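Local atomic coordinates of cycloalternan-forming enzyme (Listeria monocytogenes serovar 1/2a, PDB entry 5F7U), a protein that belongs to glycoside hydrolase family 31, with a TIM barrel flanked by beta-rich domains and a C-terminal family 6 carbohydrate-binding module. Residues Gln739-Phe742 with Leu746-Ala749; Trp768-Asn773 with Ile783-Asp788; Gly774-Gly779 with Ala939-Glu944; Phe945-Asn950 with Glu977-Ala982. The protein carries 1 engineered substitution. One frame throughout, in Å; residues are numbered along the deposited sequence.

Interaction 1 (Gln739-Phe742 with Leu746-Ala749)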
# COMPACT_ATOMS: atom_id res chain seq x y z
N GLN A 739 10.24 -1.34 -8.70
CA GLN A 739 9.69 -0.21 -9.45
C GLN A 739 8.19 -0.25 -9.28
O GLN A 739 7.64 -1.27 -8.84
CB GLN A 739 10.05 -0.28 -10.94
CG GLN A 739 9.43 -1.47 -11.68
CD GLN A 739 9.88 -1.52 -13.13
OE1 GLN A 739 11.02 -1.85 -13.41
NE2 GLN A 739 8.98 -1.19 -14.04
N TYR A 740 7.52 0.83 -9.66
CA TYR A 740 6.06 0.89 -9.50
C TYR A 740 5.48 2.05 -10.27
O TYR A 740 6.22 2.94 -10.74
CB TYR A 740 5.69 1.04 -8.01
CG TYR A 740 6.38 2.17 -7.28
CD1 TYR A 740 5.86 3.48 -7.30
CD2 TYR A 740 7.56 1.93 -6.55
CE1 TYR A 740 6.49 4.52 -6.59
CE2 TYR A 740 8.19 2.96 -5.84
CZ TYR A 740 7.65 4.24 -5.87
OH TYR A 740 8.28 5.26 -5.16
N MET A 741 4.16 2.04 -10.41
CA MET A 741 3.46 3.19 -10.98
C MET A 741 3.04 4.11 -9.85
O MET A 741 2.66 3.64 -8.77
CB MET A 741 2.22 2.76 -11.77
CG MET A 741 2.49 1.90 -13.00
SD MET A 741 3.55 2.68 -14.23
CE MET A 741 2.58 4.11 -14.74
N PHE A 742 3.11 5.41 -10.10
CA PHE A 742 2.75 6.41 -9.09
C PHE A 742 1.78 7.38 -9.74
O PHE A 742 2.12 8.02 -10.74
CB PHE A 742 4.03 7.12 -8.60
CG PHE A 742 3.81 8.05 -7.44
CD1 PHE A 742 3.17 7.62 -6.28
CD2 PHE A 742 4.28 9.36 -7.51
CE1 PHE A 742 2.98 8.49 -5.21
CE2 PHE A 742 4.11 10.23 -6.43
CZ PHE A 742 3.47 9.79 -5.29
N LEU A 746 3.13 7.96 -13.93
CA LEU A 746 4.57 7.99 -13.64
C LEU A 746 5.04 6.61 -13.28
O LEU A 746 4.43 5.95 -12.45
CB LEU A 746 4.93 8.96 -12.52
CG LEU A 746 4.63 10.45 -12.76
CD1 LEU A 746 4.97 11.25 -11.50
CD2 LEU A 746 5.37 10.98 -13.99
N LEU A 747 6.11 6.19 -13.97
CA LEU A 747 6.78 4.94 -13.61
C LEU A 747 8.01 5.32 -12.80
O LEU A 747 8.91 6.05 -13.30
CB LEU A 747 7.12 4.13 -14.86
CG LEU A 747 7.61 2.67 -14.69
CD1 LEU A 747 7.56 1.98 -16.05
CD2 LEU A 747 9.02 2.54 -14.11
N VAL A 748 8.07 4.84 -11.56
CA VAL A 748 9.17 5.21 -10.66
C VAL A 748 10.02 3.97 -10.39
O VAL A 748 9.49 2.93 -10.04
CB VAL A 748 8.64 5.75 -9.29
CG1 VAL A 748 9.79 6.09 -8.34
CG2 VAL A 748 7.76 6.96 -9.50
N ALA A 749 11.35 4.11 -10.47
CA ALA A 749 12.25 2.99 -10.27
C ALA A 749 13.32 3.29 -9.22
O ALA A 749 14.43 3.66 -9.57
CB ALA A 749 12.85 2.56 -11.61
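Val748 presses its CB against one face of the Tyr740 ring in an antiparallel beta hairpin. The contact is of the CH-pi type, with Val748 CB 4.1 Å from the Tyr740 ring centroid and 27° off the ring normal. Tyr740 can cover its cross-strand partner because CG stands between the backbone N and the carbonyl carbon (chi1 52°), which folds the ring over the other strand. The two methyls of the valine fill different hollows. Val748 CG1 lies under the phenol end, 3.6 Å from Tyr740 OH, while Val748 CG2 enters the notch beside Phe742, 3.8 Å from Phe742 CB. On the other face of the sheet Met741, bent at chi2 and chi3, curls across the strand until its SD is 3.9 Å from Leu747 CB. There Gln739 NE2, hydrogen-bonded to Tyr762 O, also lies alongside the leucine's branched end, 3.7 Å from Leu747 CD2. Backbone bonds fix this register: Tyr740 N to Val748 O (2.9 Å), Val748 N to Tyr740 O (171° at the hydrogen) and Phe742 N to Leu746 O (2.7 Å), with a weak return from Leu746 N to Phe742 O. The hairpin is buried. Strand 720-721 flanks 740-742, strand 794-797 flanks 746-748, Met723 of helix 723-726 packs on Met741 and Leu747, and Phe654 O holds Tyr740 OH.

Interaction 2 (Trp768-Asn773 with Ile783-Asp788). With GLC (alpha-D-glucopyranose), chain B; GLC (alpha-D-glucopyranose), chain C.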
# COMPACT_ATOMS: atom_id res chain seq x y z
N TRP A 768 7.83 5.95 -23.04
CA TRP A 768 8.09 6.47 -21.70
C TRP A 768 9.12 7.58 -21.81
O TRP A 768 10.12 7.41 -22.48
CB TRP A 768 8.63 5.36 -20.80
CG TRP A 768 7.62 4.27 -20.66
CD1 TRP A 768 7.48 3.17 -21.47
CD2 TRP A 768 6.55 4.21 -19.71
NE1 TRP A 768 6.40 2.42 -21.06
CE2 TRP A 768 5.82 3.03 -19.98
CE3 TRP A 768 6.16 5.02 -18.62
CZ2 TRP A 768 4.70 2.65 -19.22
CZ3 TRP A 768 5.07 4.64 -17.86
CH2 TRP A 768 4.34 3.46 -18.16
N VAL A 769 8.86 8.72 -21.16
CA VAL A 769 9.77 9.85 -21.28
C VAL A 769 10.30 10.19 -19.90
O VAL A 769 9.53 10.35 -18.96
CB VAL A 769 9.07 11.07 -21.94
CG1 VAL A 769 10.02 12.26 -21.98
CG2 VAL A 769 8.60 10.73 -23.35
N ASP A 770 11.62 10.29 -19.79
CA ASP A 770 12.31 10.67 -18.55
C ASP A 770 11.84 12.06 -18.14
O ASP A 770 12.01 13.02 -18.89
CB ASP A 770 13.81 10.64 -18.86
CG ASP A 770 14.69 10.92 -17.66
OD1 ASP A 770 14.34 11.77 -16.82
OD2 ASP A 770 15.77 10.29 -17.61
N ILE A 771 11.22 12.18 -16.97
CA ILE A 771 10.63 13.48 -16.58
C ILE A 771 11.65 14.57 -16.24
O ILE A 771 11.30 15.75 -16.18
CB ILE A 771 9.57 13.36 -15.45
CG1 ILE A 771 10.22 12.99 -14.10
CG2 ILE A 771 8.50 12.34 -15.86
CD1 ILE A 771 9.31 13.19 -12.89
N TRP A 772 12.91 14.17 -16.01
CA TRP A 772 13.94 15.09 -15.56
C TRP A 772 14.64 15.78 -16.72
O TRP A 772 15.14 16.89 -16.56
CB TRP A 772 15.00 14.33 -14.76
CG TRP A 772 14.45 13.54 -13.63
CD1 TRP A 772 14.30 12.17 -13.57
CD2 TRP A 772 13.99 14.05 -12.37
NE1 TRP A 772 13.76 11.80 -12.35
CE2 TRP A 772 13.56 12.93 -11.59
CE3 TRP A 772 13.90 15.34 -11.83
CZ2 TRP A 772 13.06 13.07 -10.29
CZ3 TRP A 772 13.39 15.48 -10.51
CH2 TRP A 772 12.98 14.35 -9.77
N ASN A 773 14.68 15.11 -17.88
CA ASN A 773 15.55 15.53 -18.98
C ASN A 773 15.01 15.35 -20.41
O ASN A 773 15.66 15.76 -21.38
CB ASN A 773 16.95 14.87 -18.83
CG ASN A 773 16.91 13.34 -18.88
OD1 ASN A 773 16.15 12.73 -19.64
ND2 ASN A 773 17.72 12.70 -18.02
N ILE A 783 15.39 -1.61 -19.70
CA ILE A 783 16.48 -0.69 -20.00
C ILE A 783 17.46 -0.64 -18.83
O ILE A 783 17.11 -1.05 -17.71
CB ILE A 783 15.99 0.73 -20.39
CG1 ILE A 783 15.30 1.44 -19.21
CG2 ILE A 783 15.11 0.66 -21.64
CD1 ILE A 783 15.16 2.94 -19.40
N SER A 784 18.68 -0.18 -19.10
CA SER A 784 19.66 0.11 -18.04
C SER A 784 19.79 1.62 -17.91
O SER A 784 20.14 2.31 -18.86
CB SER A 784 21.00 -0.54 -18.37
OG SER A 784 21.91 -0.37 -17.30
N TYR A 785 19.46 2.13 -16.73
CA TYR A 785 19.50 3.57 -16.46
C TYR A 785 20.64 3.86 -15.49
O TYR A 785 20.68 3.28 -14.39
CB TYR A 785 18.16 4.01 -15.86
CG TYR A 785 17.89 5.51 -15.79
CD1 TYR A 785 18.42 6.29 -14.76
CD2 TYR A 785 17.02 6.13 -16.70
CE1 TYR A 785 18.13 7.65 -14.65
CE2 TYR A 785 16.72 7.49 -16.61
CZ TYR A 785 17.29 8.24 -15.59
OH TYR A 785 17.00 9.57 -15.48
N TYR A 786 21.57 4.74 -15.89
CA TYR A 786 22.63 5.13 -14.97
C TYR A 786 22.06 6.12 -13.96
O TYR A 786 21.62 7.23 -14.32
CB TYR A 786 23.85 5.73 -15.68
CG TYR A 786 24.88 6.24 -14.68
CD1 TYR A 786 25.65 5.35 -13.92
CD2 TYR A 786 25.06 7.62 -14.48
CE1 TYR A 786 26.57 5.81 -12.98
CE2 TYR A 786 25.98 8.09 -13.54
CZ TYR A 786 26.73 7.19 -12.81
OH TYR A 786 27.65 7.66 -11.91
N ALA A 787 22.09 5.73 -12.68
CA ALA A 787 21.60 6.60 -11.62
C ALA A 787 22.63 6.68 -10.50
O ALA A 787 22.78 5.73 -9.70
CB ALA A 787 20.27 6.08 -11.09
N ASP A 788 23.34 7.80 -10.45
CA ASP A 788 24.22 8.03 -9.31
C ASP A 788 23.36 8.21 -8.07
O ASP A 788 22.12 8.18 -8.16
CB ASP A 788 25.18 9.22 -9.55
CG ASP A 788 24.47 10.58 -9.59
OD1 ASP A 788 23.36 10.78 -9.03
OD2 ASP A 788 25.07 11.49 -10.18
C1 GLC B . 20.19 9.89 -17.73
C2 GLC B . 20.49 8.43 -17.36
C3 GLC B . 20.51 7.58 -18.64
C4 GLC B . 19.21 7.77 -19.44
C5 GLC B . 19.04 9.27 -19.77
C6 GLC B . 17.78 9.62 -20.55
O2 GLC B . 21.76 8.36 -16.70
O3 GLC B . 20.74 6.20 -18.32
O4 GLC B . 19.24 7.01 -20.65
O5 GLC B . 18.99 9.98 -18.52
O6 GLC B . 16.63 9.16 -19.83
C1 GLC C . 27.05 8.71 -18.17
C2 GLC C . 26.84 9.84 -19.20
C3 GLC C . 25.36 10.24 -19.36
C4 GLC C . 24.64 8.94 -19.76
C5 GLC C . 24.78 7.85 -18.68
C6 GLC C . 24.88 6.46 -19.33
O1 GLC C . 27.82 9.14 -17.02
O2 GLC C . 27.70 10.97 -18.94
O3 GLC C . 25.30 11.38 -20.27
O4 GLC C . 23.25 9.11 -20.04
O5 GLC C . 25.83 8.10 -17.71
O6 GLC C . 26.17 5.84 -19.27
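Tyr785 and Asp770 meet through a short hydrogen bond, and a bound glucose (chain B) lies against them both. The tyrosine side chain sets out with CG anti to the backbone N (chi1 -167°), which carries the ring from its strand toward Asp770. CB and CG pass near the hydroxyl O3 of the sugar, Tyr785 CG at 3.9 Å from it. Farther out the ring lies beneath the pyranose: on one side Tyr785 CD2 faces glucose C4 at 3.9 Å, on the other Tyr785 CE1 faces glucose C2 at 3.7 Å, and C2 sits over the ring centre. CE2 and CZ turn their edge to the aspartate, whose OD2 lies in the ring plane. At the tip Tyr785 OH donates to Asp770 OD2 (2.6 Å), arriving on the syn side 26° out of the carboxylate plane. The same oxygen accepts from glucose O6, also 2.6 Å from Asp770 OD2, so two short bonds grip it, with a weak third from Asn773 ND2. Asp770 OD1 is occupied by Trp772 N in an Asx turn, which, with the bonds to OD2, would restrain the carboxylate's rotation. Asn773 ND2 reaches glucose O5 at 3.0 Å, while its OD1 holds Gly775 N. Beyond the ring, the backbone of Tyr786 grips the far edge of the sugar, its N donating to glucose O3 (3.0 Å) and its O accepting from glucose O2 (2.6 Å). An aromatic platform under the pyranose, with polar groups bonding its rim, is the hallmark of a carbohydrate-binding site, here the family 31 C-terminal domain's share of a glycan pocket.

Interaction 3 (Gly774-Gly779 with Ala939-Glu944). With MG (magnesium ion), chain G; GLC (alpha-D-glucopyranose), chain B.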
# COMPACT_ATOMS: atom_id res chain seq x y z
N GLY A 774 13.84 14.72 -20.56
CA GLY A 774 13.27 14.50 -21.89
C GLY A 774 13.83 13.34 -22.70
O GLY A 774 13.57 13.25 -23.91
N GLY A 775 14.61 12.46 -22.05
CA GLY A 775 15.07 11.23 -22.72
C GLY A 775 13.88 10.36 -23.10
O GLY A 775 13.02 10.09 -22.28
N VAL A 776 13.83 9.92 -24.35
CA VAL A 776 12.69 9.14 -24.81
C VAL A 776 13.05 7.65 -24.74
O VAL A 776 14.12 7.24 -25.19
CB VAL A 776 12.29 9.54 -26.24
CG1 VAL A 776 11.10 8.71 -26.69
CG2 VAL A 776 11.91 11.03 -26.28
N HIS A 777 12.14 6.83 -24.22
CA HIS A 777 12.39 5.39 -24.10
C HIS A 777 11.18 4.58 -24.58
O HIS A 777 10.20 4.45 -23.85
CB HIS A 777 12.73 5.02 -22.66
CG HIS A 777 13.90 5.78 -22.11
ND1 HIS A 777 15.20 5.36 -22.30
CD2 HIS A 777 13.97 6.94 -21.42
CE1 HIS A 777 16.02 6.23 -21.74
NE2 HIS A 777 15.30 7.20 -21.19
N PRO A 778 11.25 4.03 -25.81
CA PRO A 778 10.26 3.05 -26.27
C PRO A 778 10.10 1.88 -25.30
O PRO A 778 11.10 1.34 -24.81
CB PRO A 778 10.84 2.56 -27.60
CG PRO A 778 11.64 3.72 -28.10
CD PRO A 778 12.20 4.41 -26.87
N GLY A 779 8.86 1.50 -25.04
CA GLY A 779 8.56 0.39 -24.13
C GLY A 779 8.78 -0.98 -24.71
O GLY A 779 9.15 -1.14 -25.88
N ALA A 939 8.94 15.44 -29.95
CA ALA A 939 10.19 16.03 -29.47
C ALA A 939 11.41 15.27 -30.00
O ALA A 939 11.29 14.08 -30.31
CB ALA A 939 10.21 16.07 -27.95
N PRO A 940 12.58 15.94 -30.11
CA PRO A 940 13.72 15.25 -30.69
C PRO A 940 14.20 14.08 -29.83
O PRO A 940 13.96 14.05 -28.61
CB PRO A 940 14.82 16.33 -30.69
CG PRO A 940 14.09 17.63 -30.68
CD PRO A 940 12.88 17.36 -29.83
N TYR A 941 14.82 13.10 -30.51
CA TYR A 941 15.61 12.06 -29.87
C TYR A 941 17.05 12.58 -29.82
O TYR A 941 17.71 12.68 -30.86
CB TYR A 941 15.55 10.77 -30.70
CG TYR A 941 14.20 10.10 -30.68
CD1 TYR A 941 13.15 10.54 -31.51
CD2 TYR A 941 13.95 9.04 -29.80
CE1 TYR A 941 11.90 9.93 -31.47
CE2 TYR A 941 12.72 8.41 -29.77
CZ TYR A 941 11.69 8.87 -30.58
OH TYR A 941 10.47 8.23 -30.52
N GLU A 942 17.52 12.92 -28.63
CA GLU A 942 18.83 13.56 -28.48
C GLU A 942 19.95 12.56 -28.70
O GLU A 942 19.95 11.46 -28.12
CB GLU A 942 18.96 14.25 -27.11
CG GLU A 942 18.00 15.41 -26.89
CD GLU A 942 18.18 16.55 -27.89
OE1 GLU A 942 19.28 16.71 -28.49
OE2 GLU A 942 17.19 17.32 -28.05
N ALA A 943 20.91 12.94 -29.55
CA ALA A 943 22.04 12.07 -29.84
C ALA A 943 22.86 11.76 -28.58
O ALA A 943 23.37 10.65 -28.42
CB ALA A 943 22.92 12.66 -30.94
N GLU A 944 22.95 12.75 -27.68
CA GLU A 944 23.71 12.62 -26.44
C GLU A 944 23.09 11.60 -25.46
O GLU A 944 23.76 11.15 -24.51
CB GLU A 944 23.91 14.00 -25.78
CG GLU A 944 22.64 14.76 -25.43
CD GLU A 944 22.14 15.75 -26.49
OE1 GLU A 944 22.29 15.58 -27.72
OE2 GLU A 944 21.52 16.74 -26.07
MG MG G . 21.37 17.43 -28.54
C1 GLC B . 20.19 9.89 -17.73
C2 GLC B . 20.49 8.43 -17.36
C3 GLC B . 20.51 7.58 -18.64
C4 GLC B . 19.21 7.77 -19.44
C5 GLC B . 19.04 9.27 -19.77
C6 GLC B . 17.78 9.62 -20.55
O2 GLC B . 21.76 8.36 -16.70
O3 GLC B . 20.74 6.20 -18.32
O4 GLC B . 19.24 7.01 -20.65
O5 GLC B . 18.99 9.98 -18.52
O6 GLC B . 16.63 9.16 -19.83
O HOH W 1 15.37 13.13 -26.39
O HOH W 2 13.71 15.40 -25.89
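Val776 and Tyr941 make the apolar side-chain contact where edge strand 776-778 of the family 31 C-terminal domain meets the beta-sheet of the family 6 carbohydrate-binding module. On the same edge strand the CB of His777 is directed away from 939-944, and His777 NE2 donates to O6 of the chain B glucose, 2.7 Å off at 167°. Along 939-944, Ala939 comes first, packed on Phe879, which also touches Val776. At Pro940 two waters lie between Pro940 O and Gly774 O within hydrogen-bonding distance of both, one of them 2.9 Å from Gly774 O and 3.0 Å from Pro940 O. Tyr941 follows, its side chain crossing the valine at about a right angle so that CE2 lies 3.5 Å from Val776 CG1. Its OH is held by Asp981 N, and this bond would limit the ring's swing. Glu942 N donates to the other water, linking strand 941-942 to the water pair. The carboxylates of Glu942 and Glu944 then converge on a magnesium ion completed by Thr961, Gly964 and Asp1057. Glu942 binds through one oxygen, its OE2 being held by Asn916. Glu944 binds through two, its OE1 lying 2.2 Å and its OE2 2.6 Å from the magnesium.

Interaction 4 (Phe945-Asn950 with Glu977-Ala982); sequences FGHLTN and EFDIDA. With GLC (alpha-D-glucopyranose), chain D; GLC (alpha-D-glucopyranose), chain E.
At the rim of a glycan pocket in the family 6 carbohydrate-binding module, His947 and Glu977 join edge strand 947-949 to strand 975-981 of a five-stranded antiparallel sheet. They form a hydrogen-bonded pair: His947 N lies 2.8 Å from Glu977 O, and Glu977 N lies 2.8 Å from His947 O. Both side chains rise on the same face, with His947 CB 3.8 Å from Glu977 CB. Just before the pair Gly946 brings its CA to 3.4 Å from Glu977 O. With CG beside the backbone N, His947 swings its ring along the partner strand, past Glu977 O, to Asp979. The two side chains cross at about a right angle, with planes 73° apart; Asp979 OD2 lies almost in the imidazole plane, at its edge. This His-carboxylate pair probably makes the protonated form of the histidine easier to reach, and Glu977, whose OE2 is bonded to Gln1041, could add to the effect from a distance. On the sugar side Phe945 CD1 lies 3.6 Å from O5 of the chain E glucose. Leu948 N donates to O4 of the chain D glucose at 2.7 Å, so the edge strand offers the glycan a backbone group. The imidazole hydrogen bond itself runs from His947 NE2 to Asp979 OD2 at 2.7 Å, fairly straight at 159°, reaching OD2 on the syn side but 27° out of the carboxylate plane.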
# COMPACT_ATOMS: atom_id res chain seq x y z
N PHE A 945 21.82 11.25 -25.69
CA PHE A 945 21.13 10.21 -24.91
C PHE A 945 21.15 8.84 -25.59
O PHE A 945 20.65 7.84 -25.03
CB PHE A 945 19.68 10.59 -24.57
CG PHE A 945 19.51 11.90 -23.84
CD1 PHE A 945 20.52 12.44 -23.02
CD2 PHE A 945 18.31 12.60 -23.95
CE1 PHE A 945 20.34 13.66 -22.35
CE2 PHE A 945 18.11 13.81 -23.27
CZ PHE A 945 19.12 14.34 -22.47
N GLY A 946 21.74 8.78 -26.78
CA GLY A 946 21.78 7.52 -27.54
C GLY A 946 22.77 6.53 -26.94
O GLY A 946 23.49 6.85 -25.98
N HIS A 947 22.78 5.32 -27.49
CA HIS A 947 23.79 4.30 -27.14
C HIS A 947 25.03 4.58 -27.96
O HIS A 947 25.01 4.51 -29.19
CB HIS A 947 23.27 2.89 -27.42
CG HIS A 947 21.95 2.60 -26.77
ND1 HIS A 947 21.84 2.21 -25.45
CD2 HIS A 947 20.68 2.67 -27.24
CE1 HIS A 947 20.57 2.04 -25.14
NE2 HIS A 947 19.84 2.30 -26.21
N LEU A 948 26.12 4.92 -27.27
CA LEU A 948 27.32 5.40 -27.96
C LEU A 948 28.44 4.38 -27.97
O LEU A 948 28.71 3.74 -26.95
CB LEU A 948 27.81 6.70 -27.30
CG LEU A 948 26.80 7.83 -27.04
CD1 LEU A 948 27.49 9.01 -26.37
CD2 LEU A 948 26.10 8.28 -28.32
N THR A 949 29.10 4.26 -29.11
CA THR A 949 30.26 3.36 -29.26
C THR A 949 31.45 4.15 -29.77
O THR A 949 31.41 4.69 -30.89
CB THR A 949 29.93 2.22 -30.23
OG1 THR A 949 28.79 1.52 -29.74
CG2 THR A 949 31.12 1.24 -30.36
N ASN A 950 32.51 4.20 -28.94
CA ASN A 950 33.79 4.88 -29.24
C ASN A 950 33.62 6.35 -29.62
O ASN A 950 34.35 6.89 -30.47
CB ASN A 950 34.58 4.14 -30.34
CG ASN A 950 34.88 2.70 -29.98
OD1 ASN A 950 35.24 2.40 -28.84
ND2 ASN A 950 34.77 1.81 -30.96
N GLU A 977 23.44 4.82 -31.48
CA GLU A 977 22.24 3.98 -31.63
C GLU A 977 21.06 4.60 -30.89
O GLU A 977 21.18 4.98 -29.71
CB GLU A 977 22.52 2.55 -31.15
CG GLU A 977 21.31 1.61 -31.23
CD GLU A 977 21.63 0.14 -30.96
OE1 GLU A 977 22.81 -0.24 -30.82
OE2 GLU A 977 20.67 -0.67 -30.89
N PHE A 978 19.93 4.71 -31.59
CA PHE A 978 18.69 5.27 -31.06
C PHE A 978 17.62 4.18 -30.96
O PHE A 978 17.57 3.24 -31.79
CB PHE A 978 18.12 6.35 -31.98
CG PHE A 978 18.98 7.59 -32.13
CD1 PHE A 978 20.01 7.64 -33.08
CD2 PHE A 978 18.74 8.72 -31.36
CE1 PHE A 978 20.79 8.79 -33.23
CE2 PHE A 978 19.52 9.87 -31.50
CZ PHE A 978 20.55 9.91 -32.44
N ASP A 979 16.75 4.35 -29.97
CA ASP A 979 15.56 3.54 -29.82
C ASP A 979 14.42 4.46 -30.20
O ASP A 979 14.11 5.40 -29.46
CB ASP A 979 15.41 3.09 -28.36
CG ASP A 979 16.56 2.23 -27.88
OD1 ASP A 979 16.83 1.18 -28.50
OD2 ASP A 979 17.18 2.58 -26.84
N ILE A 980 13.80 4.23 -31.36
CA ILE A 980 12.86 5.20 -31.90
C ILE A 980 11.46 4.63 -32.09
O ILE A 980 11.30 3.54 -32.63
CB ILE A 980 13.38 5.83 -33.20
CG1 ILE A 980 14.56 6.76 -32.85
CG2 ILE A 980 12.27 6.60 -33.95
CD1 ILE A 980 15.32 7.31 -34.03
N ASP A 981 10.46 5.38 -31.63
CA ASP A 981 9.07 5.01 -31.90
C ASP A 981 8.53 5.60 -33.19
O ASP A 981 8.89 6.72 -33.59
CB ASP A 981 8.19 5.44 -30.73
CG ASP A 981 8.31 4.51 -29.55
OD1 ASP A 981 8.44 3.28 -29.76
OD2 ASP A 981 8.29 5.02 -28.40
N ALA A 982 7.67 4.84 -33.86
CA ALA A 982 6.80 5.38 -34.90
C ALA A 982 5.79 6.32 -34.25
O ALA A 982 5.23 6.01 -33.20
CB ALA A 982 6.10 4.25 -35.63
C1 GLC D . 26.43 4.94 -20.38
C2 GLC D . 27.75 5.32 -21.08
C3 GLC D . 27.54 5.68 -22.55
C4 GLC D . 26.81 4.56 -23.30
C5 GLC D . 25.55 4.04 -22.58
C6 GLC D . 25.60 2.52 -22.44
O2 GLC D . 28.45 6.38 -20.42
O3 GLC D . 28.81 5.92 -23.19
O4 GLC D . 26.46 5.01 -24.61
O5 GLC D . 25.32 4.71 -21.30
O6 GLC D . 24.32 2.00 -22.06
C1 GLC E . 24.09 11.86 -20.94
C2 GLC E . 24.19 13.37 -21.22
C3 GLC E . 23.94 14.19 -19.95
C4 GLC E . 22.60 13.83 -19.29
C5 GLC E . 22.54 12.32 -19.10
C6 GLC E . 21.19 11.85 -18.56
O2 GLC E . 25.46 13.69 -21.79
O3 GLC E . 23.92 15.58 -20.27
O4 GLC E . 22.48 14.49 -18.02
O5 GLC E . 22.80 11.62 -20.34
O6 GLC E . 21.33 10.44 -18.40

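Along the chain interaction 1 closes before interaction 2 opens, interactions 2 and 3 interleave, and interaction 4 follows. Interactions 1, 2 and 3 share the six-stranded antiparallel sheet of the family 31 C-terminal domain. Interaction 1 meets interaction 2 through Leu747 and Met741 on Trp768, their centres about 12 Å apart. Strands 767-770 and 776-778 are neighbours; interactions 2 and 3 (centres about 10 Å apart) both touch the chain B glucose, strand 781-786 of a separate two-stranded sheet supplying Tyr785 and Tyr786. Interaction 3 then crosses to the carbohydrate-binding module, where Pro778 and Tyr941 touch Asp979 and Asp981 of interaction 4, centres about 8 Å away. One glycan pocket thus spans both domains.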